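Local structure of TOXN (Pectobacterium atrosepticum, 2XDB) at residues I11-L14 against K15-D19; P50-S53 against P54-W57; L99-L102 against G103-P106; K131-T134 against L135-V139. The protein cleaves RNA within AAA(U/G) sequences as the endoribonuclease toxin of a type III toxin-antitoxin system, and binds the 36-nucleotide ToxI RNA repeat. One frame throughout, in Å; residues are numbered along the deposited sequence.

Interaction 1. Residues I11-L14 against K15-D19. With nucleotides of chain B.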
loop_
_atom_site.group_PDB
_atom_site.type_symbol
_atom_site.label_atom_id
_atom_site.label_comp_id
_atom_site.label_asym_id
_atom_site.label_seq_id
_atom_site.Cartn_x
_atom_site.Cartn_y
_atom_site.Cartn_z
ATOM N N ILE A 11 9.333 -1.562 9.579
ATOM C CA ILE A 11 9.686 -1.948 8.221
ATOM C C ILE A 11 11.002 -2.735 8.208
ATOM O O ILE A 11 11.120 -3.770 7.541
ATOM C CB ILE A 11 9.841 -0.737 7.310
ATOM C CG1 ILE A 11 8.494 -0.060 7.073
ATOM C CG2 ILE A 11 10.434 -1.162 5.982
ATOM C CD1 ILE A 11 7.559 -0.841 6.193
ATOM N N GLU A 12 11.995 -2.248 8.944
ATOM C CA GLU A 12 13.280 -2.928 8.974
ATOM C C GLU A 12 13.103 -4.333 9.537
ATOM O O GLU A 12 13.713 -5.291 9.065
ATOM C CB GLU A 12 14.319 -2.138 9.778
ATOM C CG GLU A 12 14.606 -0.726 9.250
ATOM C CD GLU A 12 15.046 -0.697 7.785
ATOM O OE1 GLU A 12 14.678 0.266 7.072
ATOM O OE2 GLU A 12 15.761 -1.629 7.348
ATOM N N TYR A 13 12.255 -4.470 10.543
ATOM C CA TYR A 13 12.060 -5.780 11.143
ATOM C C TYR A 13 11.452 -6.741 10.117
ATOM O O TYR A 13 12.035 -7.779 9.819
ATOM C CB TYR A 13 11.241 -5.668 12.428
ATOM C CG TYR A 13 10.738 -6.977 12.969
ATOM C CD1 TYR A 13 11.610 -7.906 13.509
ATOM C CD2 TYR A 13 9.377 -7.279 12.952
ATOM C CE1 TYR A 13 11.150 -9.105 14.015
ATOM C CE2 TYR A 13 8.908 -8.469 13.449
ATOM C CZ TYR A 13 9.804 -9.379 13.980
ATOM O OH TYR A 13 9.344 -10.569 14.480
ATOM N N LEU A 14 10.314 -6.379 9.535
ATOM C CA LEU A 14 9.737 -7.224 8.489
ATOM C C LEU A 14 10.746 -7.471 7.343
ATOM O O LEU A 14 10.814 -8.573 6.790
ATOM C CB LEU A 14 8.424 -6.638 7.947
ATOM C CG LEU A 14 7.275 -6.342 8.915
ATOM C CD1 LEU A 14 6.092 -5.703 8.172
ATOM C CD2 LEU A 14 6.823 -7.599 9.658
ATOM N N LYS A 15 11.530 -6.455 6.988
ATOM C CA LYS A 15 12.537 -6.636 5.933
ATOM C C LYS A 15 13.507 -7.782 6.233
ATOM O O LYS A 15 14.054 -8.384 5.319
ATOM C CB LYS A 15 13.315 -5.348 5.664
ATOM C CG LYS A 15 12.734 -4.492 4.561
ATOM C CD LYS A 15 13.362 -3.103 4.558
ATOM C CE LYS A 15 12.872 -2.271 3.377
ATOM N NZ LYS A 15 13.132 -2.957 2.078
ATOM N N GLU A 16 13.714 -8.092 7.509
ATOM C CA GLU A 16 14.547 -9.236 7.857
ATOM C C GLU A 16 14.019 -10.518 7.233
ATOM O O GLU A 16 14.796 -11.381 6.842
ATOM C CB GLU A 16 14.626 -9.427 9.365
ATOM C CG GLU A 16 15.350 -8.339 10.106
ATOM C CD GLU A 16 15.332 -8.570 11.602
ATOM O OE1 GLU A 16 15.261 -9.745 12.025
ATOM O OE2 GLU A 16 15.385 -7.574 12.355
ATOM N N PHE A 17 12.696 -10.637 7.144
ATOM C CA PHE A 17 12.054 -11.888 6.734
ATOM C C PHE A 17 11.704 -11.928 5.261
ATOM O O PHE A 17 11.671 -12.995 4.656
ATOM C CB PHE A 17 10.797 -12.120 7.556
ATOM C CG PHE A 17 11.059 -12.215 9.010
ATOM C CD1 PHE A 17 11.484 -13.404 9.567
ATOM C CD2 PHE A 17 10.906 -11.114 9.823
ATOM C CE1 PHE A 17 11.736 -13.496 10.916
ATOM C CE2 PHE A 17 11.161 -11.195 11.176
ATOM C CZ PHE A 17 11.573 -12.387 11.721
ATOM N N ASP A 18 11.429 -10.763 4.694
ATOM C CA ASP A 18 11.122 -10.668 3.281
ATOM C C ASP A 18 11.605 -9.332 2.781
ATOM O O ASP A 18 11.115 -8.290 3.202
ATOM C CB ASP A 18 9.621 -10.810 3.034
ATOM C CG ASP A 18 9.297 -11.032 1.572
ATOM O OD1 ASP A 18 8.271 -11.671 1.283
ATOM O OD2 ASP A 18 10.072 -10.579 0.705
ATOM N N ASP A 19 12.571 -9.360 1.882
ATOM C CA ASP A 19 13.194 -8.130 1.418
ATOM C C ASP A 19 12.300 -7.389 0.432
ATOM O O ASP A 19 12.575 -6.248 0.082
ATOM C CB ASP A 19 14.550 -8.437 0.790
ATOM C CG ASP A 19 14.455 -9.484 -0.294
ATOM O OD1 ASP A 19 14.714 -10.673 -0.007
ATOM O OD2 ASP A 19 14.102 -9.118 -1.434
ATOM O "O5'" A B 1 9.193 2.161 -5.316
ATOM C "C5'" A B 1 10.227 2.892 -5.960
ATOM C "C4'" A B 1 11.390 2.001 -6.322
ATOM O "O4'" A B 1 12.192 1.729 -5.142
ATOM C "C3'" A B 1 11.026 0.629 -6.865
ATOM O "O3'" A B 1 10.720 0.672 -8.245
ATOM C "C2'" A B 1 12.264 -0.197 -6.538
ATOM O "O2'" A B 1 13.286 0.033 -7.492
ATOM C "C1'" A B 1 12.726 0.426 -5.224
ATOM N N9 A B 1 12.328 -0.353 -4.033
ATOM C C8 A B 1 11.537 0.027 -2.980
ATOM N N7 A B 1 11.395 -0.905 -2.068
ATOM C C5 A B 1 12.146 -1.973 -2.544
ATOM C C6 A B 1 12.414 -3.270 -2.048
ATOM N N6 A B 1 11.941 -3.766 -0.906
ATOM N N1 A B 1 13.205 -4.076 -2.783
ATOM C C2 A B 1 13.692 -3.608 -3.934
ATOM N N3 A B 1 13.516 -2.421 -4.506
ATOM C C4 A B 1 12.727 -1.639 -3.752
#
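Ile-11 begins the contact by laying its branch methyl CG2 against the stem of Lys-15, 3.7 Å from CE, while its carbonyl O accepts the helical bond from Lys-15 N. The same methylenes of Lys-15 run beside Glu-12, pointing the same way, but the charges do not pair: OE2 of Glu-12 stays 6.0 Å from NZ of Lys-15, which bonds instead to Asn-23 and Val-21. Next comes Tyr-13, whose ring leans along the helix toward Phe-17 because CG is anti to the backbone N (chi1 168°). There Phe-17 directs an edge at the phenol face in a T-shaped pair, planes 82° apart, with Phe-17 CE2 3.5 Å from Tyr-13 CE1. The phenol OH reaches the carbonyl of Lys-156, and Phe-17 also packs on helix 150-156. Leu-14 sends its side chain inward to Ile-90, and its O receives both Phe-17 N (2.8 Å) and Asp-18 N (3.1 Å). Farther on, Asp-19 O accepts N6 of adenine A1 of chain B at 2.7 Å. A carbonyl accepts an amino group but would repel a keto oxygen, so this bond is consistent with preferring an amino-bearing base such as adenine, without excluding cytosine.

Interaction 2. Residues P50-S53 against P54-W57. With nucleotides of chain B.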
loop_
_atom_site.group_PDB
_atom_site.type_symbol
_atom_site.label_atom_id
_atom_site.label_comp_id
_atom_site.label_asym_id
_atom_site.label_seq_id
_atom_site.Cartn_x
_atom_site.Cartn_y
_atom_site.Cartn_z
ATOM N N PRO A 50 1.492 -0.045 -0.186
ATOM C CA PRO A 50 2.263 1.161 -0.475
ATOM C C PRO A 50 1.758 1.840 -1.731
ATOM O O PRO A 50 1.376 1.155 -2.682
ATOM C CB PRO A 50 3.673 0.615 -0.708
ATOM C CG PRO A 50 3.436 -0.749 -1.274
ATOM C CD PRO A 50 2.202 -1.270 -0.592
ATOM N N LEU A 51 1.743 3.171 -1.726
ATOM C CA LEU A 51 1.501 3.942 -2.930
ATOM C C LEU A 51 2.858 4.231 -3.573
ATOM O O LEU A 51 3.862 4.360 -2.872
ATOM C CB LEU A 51 0.827 5.257 -2.578
ATOM C CG LEU A 51 -0.574 5.240 -1.985
ATOM C CD1 LEU A 51 -0.915 6.617 -1.443
ATOM C CD2 LEU A 51 -1.528 4.865 -3.070
ATOM N N THR A 52 2.887 4.326 -4.900
ATOM C CA THR A 52 4.109 4.656 -5.628
ATOM C C THR A 52 3.826 5.627 -6.775
ATOM O O THR A 52 2.740 5.626 -7.360
ATOM C CB THR A 52 4.842 3.396 -6.172
ATOM O OG1 THR A 52 5.939 3.801 -6.996
ATOM C CG2 THR A 52 3.925 2.555 -7.010
ATOM N N SER A 53 4.809 6.462 -7.087
ATOM C CA SER A 53 4.646 7.452 -8.137
ATOM C C SER A 53 4.759 6.779 -9.502
ATOM O O SER A 53 5.261 5.662 -9.599
ATOM C CB SER A 53 5.674 8.582 -7.972
ATOM O OG SER A 53 6.996 8.087 -7.795
ATOM N N PRO A 54 4.287 7.452 -10.562
ATOM C CA PRO A 54 4.316 6.883 -11.915
ATOM C C PRO A 54 5.708 6.481 -12.356
ATOM O O PRO A 54 6.673 7.209 -12.122
ATOM C CB PRO A 54 3.820 8.031 -12.790
ATOM C CG PRO A 54 2.942 8.823 -11.887
ATOM C CD PRO A 54 3.611 8.760 -10.531
ATOM N N LYS A 55 5.792 5.306 -12.969
ATOM C CA LYS A 55 6.995 4.819 -13.615
ATOM C C LYS A 55 6.574 4.337 -14.989
ATOM O O LYS A 55 5.400 4.051 -15.210
ATOM C CB LYS A 55 7.610 3.677 -12.815
ATOM C CG LYS A 55 8.373 4.149 -11.600
ATOM C CD LYS A 55 8.062 3.297 -10.382
ATOM C CE LYS A 55 8.538 3.959 -9.084
ATOM N NZ LYS A 55 7.819 5.238 -8.776
ATOM N N LYS A 56 7.520 4.250 -15.912
ATOM C CA LYS A 56 7.209 3.881 -17.287
ATOM C C LYS A 56 6.474 2.538 -17.400
ATOM O O LYS A 56 5.465 2.437 -18.099
ATOM C CB LYS A 56 8.475 3.894 -18.153
ATOM C CG LYS A 56 9.615 3.031 -17.611
ATOM C CD LYS A 56 10.189 3.559 -16.290
ATOM C CE LYS A 56 10.940 2.460 -15.553
ATOM N NZ LYS A 56 11.555 2.968 -14.305
ATOM N N TRP A 57 6.956 1.514 -16.699
ATOM C CA TRP A 57 6.353 0.183 -16.830
ATOM C C TRP A 57 4.869 0.103 -16.459
ATOM O O TRP A 57 4.190 -0.841 -16.845
ATOM C CB TRP A 57 7.153 -0.885 -16.073
ATOM C CG TRP A 57 7.186 -0.736 -14.585
ATOM C CD1 TRP A 57 8.157 -0.126 -13.845
ATOM C CD2 TRP A 57 6.221 -1.231 -13.647
ATOM N NE1 TRP A 57 7.856 -0.204 -12.505
ATOM C CE2 TRP A 57 6.670 -0.876 -12.356
ATOM C CE3 TRP A 57 5.016 -1.938 -13.770
ATOM C CZ2 TRP A 57 5.955 -1.199 -11.199
ATOM C CZ3 TRP A 57 4.313 -2.263 -12.619
ATOM C CH2 TRP A 57 4.785 -1.891 -11.353
ATOM P P U B 3 8.434 -5.938 -9.823
ATOM O OP1 U B 3 7.398 -5.161 -9.100
ATOM O OP2 U B 3 8.630 -7.368 -9.492
ATOM O "O5'" U B 3 8.287 -5.685 -11.380
ATOM C "C5'" U B 3 7.860 -4.399 -11.803
ATOM C "C4'" U B 3 8.558 -3.964 -13.063
ATOM O "O4'" U B 3 9.915 -3.552 -12.772
ATOM C "C3'" U B 3 8.720 -5.032 -14.123
ATOM O "O3'" U B 3 7.531 -5.219 -14.864
ATOM C "C2'" U B 3 9.878 -4.492 -14.948
ATOM O "O2'" U B 3 9.432 -3.453 -15.802
ATOM C "C1'" U B 3 10.751 -3.858 -13.867
ATOM N N1 U B 3 11.833 -4.741 -13.397
ATOM C C2 U B 3 12.873 -4.139 -12.719
ATOM O O2 U B 3 12.922 -2.939 -12.501
ATOM N N3 U B 3 13.857 -4.992 -12.298
ATOM C C4 U B 3 13.904 -6.354 -12.486
ATOM O O4 U B 3 14.866 -6.978 -12.042
ATOM C C5 U B 3 12.790 -6.904 -13.202
ATOM C C6 U B 3 11.814 -6.096 -13.624
ATOM P P U B 2 9.539 -0.196 -8.873
ATOM O OP1 U B 2 9.557 -0.124 -10.346
ATOM O OP2 U B 2 8.323 0.219 -8.133
ATOM O "O5'" U B 2 9.962 -1.661 -8.453
ATOM C "C5'" U B 2 11.084 -2.315 -9.021
ATOM C "C4'" U B 2 11.282 -3.662 -8.379
ATOM O "O4'" U B 2 11.670 -3.509 -6.989
ATOM C "C3'" U B 2 10.043 -4.536 -8.326
ATOM O "O3'" U B 2 9.822 -5.209 -9.545
ATOM C "C2'" U B 2 10.354 -5.473 -7.178
ATOM O "O2'" U B 2 11.265 -6.460 -7.622
ATOM C "C1'" U B 2 11.098 -4.548 -6.218
ATOM N N1 U B 2 10.258 -3.928 -5.168
ATOM C C2 U B 2 10.001 -4.644 -4.024
ATOM O O2 U B 2 10.416 -5.770 -3.860
ATOM N N3 U B 2 9.232 -4.008 -3.086
ATOM C C4 U B 2 8.710 -2.735 -3.168
ATOM O O4 U B 2 8.040 -2.280 -2.239
ATOM C C5 U B 2 9.027 -2.053 -4.379
ATOM C C6 U B 2 9.773 -2.655 -5.309
#
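Lys-55 curls back over the turn that brought it there, so that its ammonium group meets Thr-52 and Ser-53. Its CB leaves the backbone with CG anti to the carbonyl carbon (chi1 -78°), and CG then passes 4.0 Å from Ser-53 O. One carbon on, CD sits equally far, 3.7 Å, from that same carbonyl oxygen and from OP1 of U2 of chain B, so the aliphatic stem runs between protein and RNA. CE approaches Thr-52 OG1 at 3.3 Å. The chain bends again at its last torsion, and NZ donates to Ser-53 O at 2.7 Å, from above the carbonyl plane, and to Thr-52 OG1 at 3.0 Å; Ser-53 OG is also close, but at a poor angle for a bond. Thr-52 closes strand 45-52 of the antiparallel sheet, in a protein whose family belongs to the SH3 clan, and is paired there with Leu-83; the chain then leaves the sheet through Ser-53 and Pro-54, whose ring limits the backbone at the bend. A lysine suits this place, being long enough to fold back on the strand end while lying beside a phosphate. Farther along, Trp-57 spreads its indole beneath the ribose of U3 of chain B, C4' standing 3.6 Å above the ring centre, and uses the edge: NE1 donates to OP1 of U2 of chain B at 2.7 Å.

Interaction 3. Residues L99-L102 against G103-P106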
loop_
_atom_site.group_PDB
_atom_site.type_symbol
_atom_site.label_atom_id
_atom_site.label_comp_id
_atom_site.label_asym_id
_atom_site.label_seq_id
_atom_site.Cartn_x
_atom_site.Cartn_y
_atom_site.Cartn_z
ATOM N N LEU A 99 -1.685 7.531 10.934
ATOM C CA LEU A 99 -2.447 8.264 9.927
ATOM C C LEU A 99 -1.760 9.577 9.572
ATOM O O LEU A 99 -1.228 10.247 10.449
ATOM C CB LEU A 99 -3.845 8.584 10.454
ATOM C CG LEU A 99 -4.918 7.496 10.505
ATOM C CD1 LEU A 99 -6.088 7.947 11.358
ATOM C CD2 LEU A 99 -5.408 7.148 9.112
ATOM N N LEU A 100 -1.765 9.960 8.300
ATOM C CA LEU A 100 -1.371 11.327 7.970
ATOM C C LEU A 100 -2.397 12.247 8.632
ATOM O O LEU A 100 -3.590 11.946 8.644
ATOM C CB LEU A 100 -1.354 11.572 6.454
ATOM C CG LEU A 100 -0.500 10.700 5.523
ATOM C CD1 LEU A 100 -0.249 11.408 4.213
ATOM C CD2 LEU A 100 0.815 10.363 6.158
ATOM N N ASP A 101 -1.940 13.354 9.201
ATOM C CA ASP A 101 -2.856 14.329 9.775
ATOM C C ASP A 101 -3.144 15.420 8.753
ATOM O O ASP A 101 -2.562 16.513 8.824
ATOM C CB ASP A 101 -2.253 14.948 11.035
ATOM C CG ASP A 101 -3.235 15.837 11.782
ATOM O OD1 ASP A 101 -2.885 16.281 12.894
ATOM O OD2 ASP A 101 -4.356 16.084 11.273
ATOM N N LEU A 102 -4.032 15.129 7.801
ATOM C CA LEU A 102 -4.259 16.039 6.678
ATOM C C LEU A 102 -4.803 17.380 7.153
ATOM O O LEU A 102 -4.520 18.423 6.561
ATOM C CB LEU A 102 -5.197 15.428 5.637
ATOM C CG LEU A 102 -4.774 14.143 4.926
ATOM C CD1 LEU A 102 -5.882 13.679 4.004
ATOM C CD2 LEU A 102 -3.509 14.353 4.133
ATOM N N GLY A 103 -5.579 17.351 8.228
ATOM C CA GLY A 103 -6.124 18.573 8.790
ATOM C C GLY A 103 -5.074 19.592 9.228
ATOM O O GLY A 103 -5.295 20.795 9.122
ATOM N N ASN A 104 -3.940 19.118 9.736
ATOM C CA ASN A 104 -2.876 20.016 10.166
ATOM C C ASN A 104 -1.809 20.208 9.100
ATOM O O ASN A 104 -0.892 20.989 9.285
ATOM C CB ASN A 104 -2.233 19.545 11.482
ATOM C CG ASN A 104 -3.131 19.784 12.701
ATOM O OD1 ASN A 104 -3.597 20.900 12.938
ATOM N ND2 ASN A 104 -3.368 18.734 13.479
ATOM N N MET A 105 -1.921 19.492 7.987
ATOM C CA MET A 105 -0.926 19.605 6.928
ATOM C C MET A 105 -1.118 20.902 6.161
ATOM O O MET A 105 -2.228 21.225 5.751
ATOM C CB MET A 105 -1.010 18.427 5.961
ATOM C CG MET A 105 -0.185 17.218 6.358
ATOM S SD MET A 105 -0.108 16.014 5.006
ATOM C CE MET A 105 -0.106 17.135 3.607
ATOM N N PRO A 106 -0.027 21.647 5.958
ATOM C CA PRO A 106 -0.042 22.880 5.168
ATOM C C PRO A 106 -0.541 22.615 3.755
ATOM O O PRO A 106 -0.406 21.498 3.266
ATOM C CB PRO A 106 1.430 23.287 5.135
ATOM C CG PRO A 106 2.190 22.023 5.432
ATOM C CD PRO A 106 1.329 21.296 6.405
#
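Leu-102 and Met-105 form the packed side of this short loop, and Asp-101 and Asn-104 its solvent side. On the packed side the two chains run alongside each other in the same direction, with Leu-102 CD2 3.9 Å from Met-105 SD; the leucine goes on to touch Leu-114 and Tyr-115 of helix 109-123, so branched and flexible apolar chains fit here. Met-105 CG also rests 3.5 Å from Asp-101 O. On the outer side the join is polar and more directional. Asp-101, its CG anti to the backbone N (chi1 -172°), reaches across to Asn-104, where ND2 donates to OD1 at 2.6 Å. The bond lies close to the amide plane of Asn-104 but meets OD1 from above the carboxylate plane, and the two flat groups are turned 76° apart. The other carboxylate oxygen, OD2, takes a weak bond from Asn-104 N, at 3.4 Å. That same N-H also reaches Asp-101 O at 3.1 Å, and Met-105 N bonds to Leu-102 O at 3.2 Å. Lys-111, from the helix that follows, donates to the carbonyls of Leu-102 and Met-105, tying the loop to it. The bonds to Asp-101 O and Leu-102 O close two overlapping beta-turns, the first near type III and the second type I, with Asp-101 opening the first, a common place for aspartate, in the connection from strand 97-99 to helix 109-123.

Interaction 4. Residues K131-T134 against L135-V139. With nucleotides of chain B.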
loop_
_atom_site.group_PDB
_atom_site.type_symbol
_atom_site.label_atom_id
_atom_site.label_comp_id
_atom_site.label_asym_id
_atom_site.label_seq_id
_atom_site.Cartn_x
_atom_site.Cartn_y
_atom_site.Cartn_z
ATOM N N LYS A 131 -9.573 -7.004 -4.814
ATOM C CA LYS A 131 -8.311 -7.401 -5.421
ATOM C C LYS A 131 -7.328 -7.876 -4.361
ATOM O O LYS A 131 -6.593 -8.826 -4.588
ATOM C CB LYS A 131 -7.704 -6.258 -6.218
ATOM C CG LYS A 131 -8.394 -5.994 -7.532
ATOM C CD LYS A 131 -7.920 -4.691 -8.125
ATOM C CE LYS A 131 -8.577 -4.431 -9.457
ATOM N NZ LYS A 131 -7.881 -5.211 -10.494
ATOM N N SER A 132 -7.319 -7.222 -3.201
ATOM C CA SER A 132 -6.381 -7.590 -2.147
ATOM C C SER A 132 -6.664 -9.003 -1.665
ATOM O O SER A 132 -5.755 -9.809 -1.509
ATOM C CB SER A 132 -6.454 -6.610 -0.981
ATOM O OG SER A 132 -6.083 -5.309 -1.401
ATOM N N ASP A 133 -7.939 -9.295 -1.448
ATOM C CA ASP A 133 -8.357 -10.590 -0.953
ATOM C C ASP A 133 -7.970 -11.683 -1.940
ATOM O O ASP A 133 -7.458 -12.732 -1.547
ATOM C CB ASP A 133 -9.868 -10.603 -0.707
ATOM C CG ASP A 133 -10.355 -11.908 -0.069
ATOM O OD1 ASP A 133 -9.677 -12.422 0.844
ATOM O OD2 ASP A 133 -11.425 -12.417 -0.474
ATOM N N THR A 134 -8.205 -11.445 -3.225
ATOM C CA THR A 134 -7.952 -12.487 -4.206
ATOM C C THR A 134 -6.453 -12.648 -4.388
ATOM O O THR A 134 -5.959 -13.743 -4.640
ATOM C CB THR A 134 -8.621 -12.192 -5.559
ATOM O OG1 THR A 134 -10.021 -11.968 -5.365
ATOM C CG2 THR A 134 -8.445 -13.363 -6.507
ATOM N N LEU A 135 -5.726 -11.550 -4.237
ATOM C CA LEU A 135 -4.280 -11.581 -4.378
ATOM C C LEU A 135 -3.687 -12.511 -3.339
ATOM O O LEU A 135 -2.904 -13.412 -3.660
ATOM C CB LEU A 135 -3.697 -10.182 -4.239
ATOM C CG LEU A 135 -2.182 -10.092 -4.217
ATOM C CD1 LEU A 135 -1.618 -10.610 -5.522
ATOM C CD2 LEU A 135 -1.749 -8.656 -3.969
ATOM N N ARG A 136 -4.085 -12.311 -2.091
ATOM C CA ARG A 136 -3.541 -13.106 -0.998
ATOM C C ARG A 136 -3.967 -14.565 -1.139
ATOM O O ARG A 136 -3.174 -15.467 -0.903
ATOM C CB ARG A 136 -3.978 -12.518 0.343
ATOM C CG ARG A 136 -3.642 -13.324 1.569
ATOM C CD ARG A 136 -4.210 -12.614 2.813
ATOM N NE ARG A 136 -3.876 -13.311 4.043
ATOM C CZ ARG A 136 -4.616 -14.271 4.582
ATOM N NH1 ARG A 136 -5.751 -14.636 4.010
ATOM N NH2 ARG A 136 -4.218 -14.869 5.700
ATOM N N ASN A 137 -5.209 -14.803 -1.549
ATOM C CA ASN A 137 -5.665 -16.174 -1.747
ATOM C C ASN A 137 -4.797 -16.909 -2.763
ATOM O O ASN A 137 -4.301 -17.999 -2.495
ATOM C CB ASN A 137 -7.120 -16.203 -2.189
ATOM C CG ASN A 137 -8.062 -15.888 -1.067
ATOM O OD1 ASN A 137 -7.724 -16.076 0.103
ATOM N ND2 ASN A 137 -9.260 -15.404 -1.407
ATOM N N LEU A 138 -4.606 -16.296 -3.925
ATOM C CA LEU A 138 -3.744 -16.865 -4.942
ATOM C C LEU A 138 -2.348 -17.131 -4.398
ATOM O O LEU A 138 -1.750 -18.166 -4.700
ATOM C CB LEU A 138 -3.684 -15.959 -6.166
ATOM C CG LEU A 138 -5.031 -15.821 -6.898
ATOM C CD1 LEU A 138 -4.921 -14.987 -8.153
ATOM C CD2 LEU A 138 -5.560 -17.179 -7.250
ATOM N N VAL A 139 -1.824 -16.225 -3.579
ATOM C CA VAL A 139 -0.474 -16.437 -3.077
ATOM C C VAL A 139 -0.439 -17.618 -2.097
ATOM O O VAL A 139 0.492 -18.422 -2.128
ATOM C CB VAL A 139 0.158 -15.146 -2.505
ATOM C CG1 VAL A 139 1.426 -15.452 -1.748
ATOM C CG2 VAL A 139 0.474 -14.187 -3.618
ATOM P P U B 21 -11.004 -16.403 -4.742
ATOM O OP1 U B 21 -11.169 -14.959 -5.074
ATOM O OP2 U B 21 -9.684 -16.888 -4.267
ATOM O "O5'" U B 21 -12.139 -16.832 -3.713
ATOM C "C5'" U B 21 -12.253 -18.178 -3.266
ATOM C "C4'" U B 21 -13.689 -18.629 -3.109
ATOM O "O4'" U B 21 -14.411 -17.744 -2.204
ATOM C "C3'" U B 21 -14.525 -18.705 -4.386
ATOM O "O3'" U B 21 -15.411 -19.823 -4.291
ATOM C "C2'" U B 21 -15.351 -17.424 -4.311
ATOM O "O2'" U B 21 -16.540 -17.451 -5.067
ATOM C "C1'" U B 21 -15.633 -17.361 -2.812
ATOM N N1 U B 21 -16.152 -16.094 -2.213
ATOM C C2 U B 21 -16.126 -14.882 -2.892
ATOM O O2 U B 21 -15.691 -14.731 -4.022
ATOM N N3 U B 21 -16.641 -13.816 -2.186
ATOM C C4 U B 21 -17.166 -13.816 -0.906
ATOM O O4 U B 21 -17.590 -12.768 -0.411
ATOM C C5 U B 21 -17.158 -15.097 -0.272
ATOM C C6 U B 21 -16.665 -16.153 -0.932
HETATM O O HOH W 1 -10.609 -14.901 1.576
#
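Thr-134 O takes the straightest bond of this helical turn, from Leu-138 N at 3.0 Å with an N-H...O angle of 174°, and Ser-132 O accepts Arg-136 N at 3.1 Å in the same i to i+4 pattern. Asn-137 N bonds likewise to Asp-133 O, and on the outer side a water links their side chains, lying 2.7 Å from Asp-133 OD1 and bonding weakly to Asn-137 ND2. The carboxylate and amide planes stand 71° apart, with no direct bond between them. ND2 also makes a weak bond, 3.2 Å, to OP2 of U21 of chain B. Thr-134 OG1 is 3.2 Å from OP1 of that phosphate, but its one proton may go instead to Ser-130 O. CG2 of Thr-134, anti to the backbone N, approaches OP1 too. On the inner side Ser-132, Leu-135 and Arg-136 pack on Leu-86, Val-39, Leu-40 and Met-89 of the sheet, the arginine guanidinium pairing with Glu-154. Helix 125-140 is thus two-faced: aliphatic groups settle it on the sheet, while small neutral polar groups meet the RNA backbone. With no cationic side chain from these residues at this phosphate, what they offer it is weak or shared hydrogen bonding.

Interaction 4 is the buried contact of the set, interaction 1 is partly buried, and interactions 2 and 3 lie at the surface. Interaction 4 stays within helix 125-140, while interaction 1 runs from helix 8-17 into the loop after it, and both helices pack on strand 80-91; interactions 2 and 3 are turns where the chain leaves strands 45-52 and 97-99. Interactions 1, 2 and 4 touch the ToxI RNA by different means: a backbone carbonyl to a base, an indole under a sugar and at a phosphate, and neutral side chains at a phosphate. Interaction 3, about 16 Å from the RNA at its nearest atom, combines a carboxylate-amide bond, backbone turn bonds and a small apolar pair.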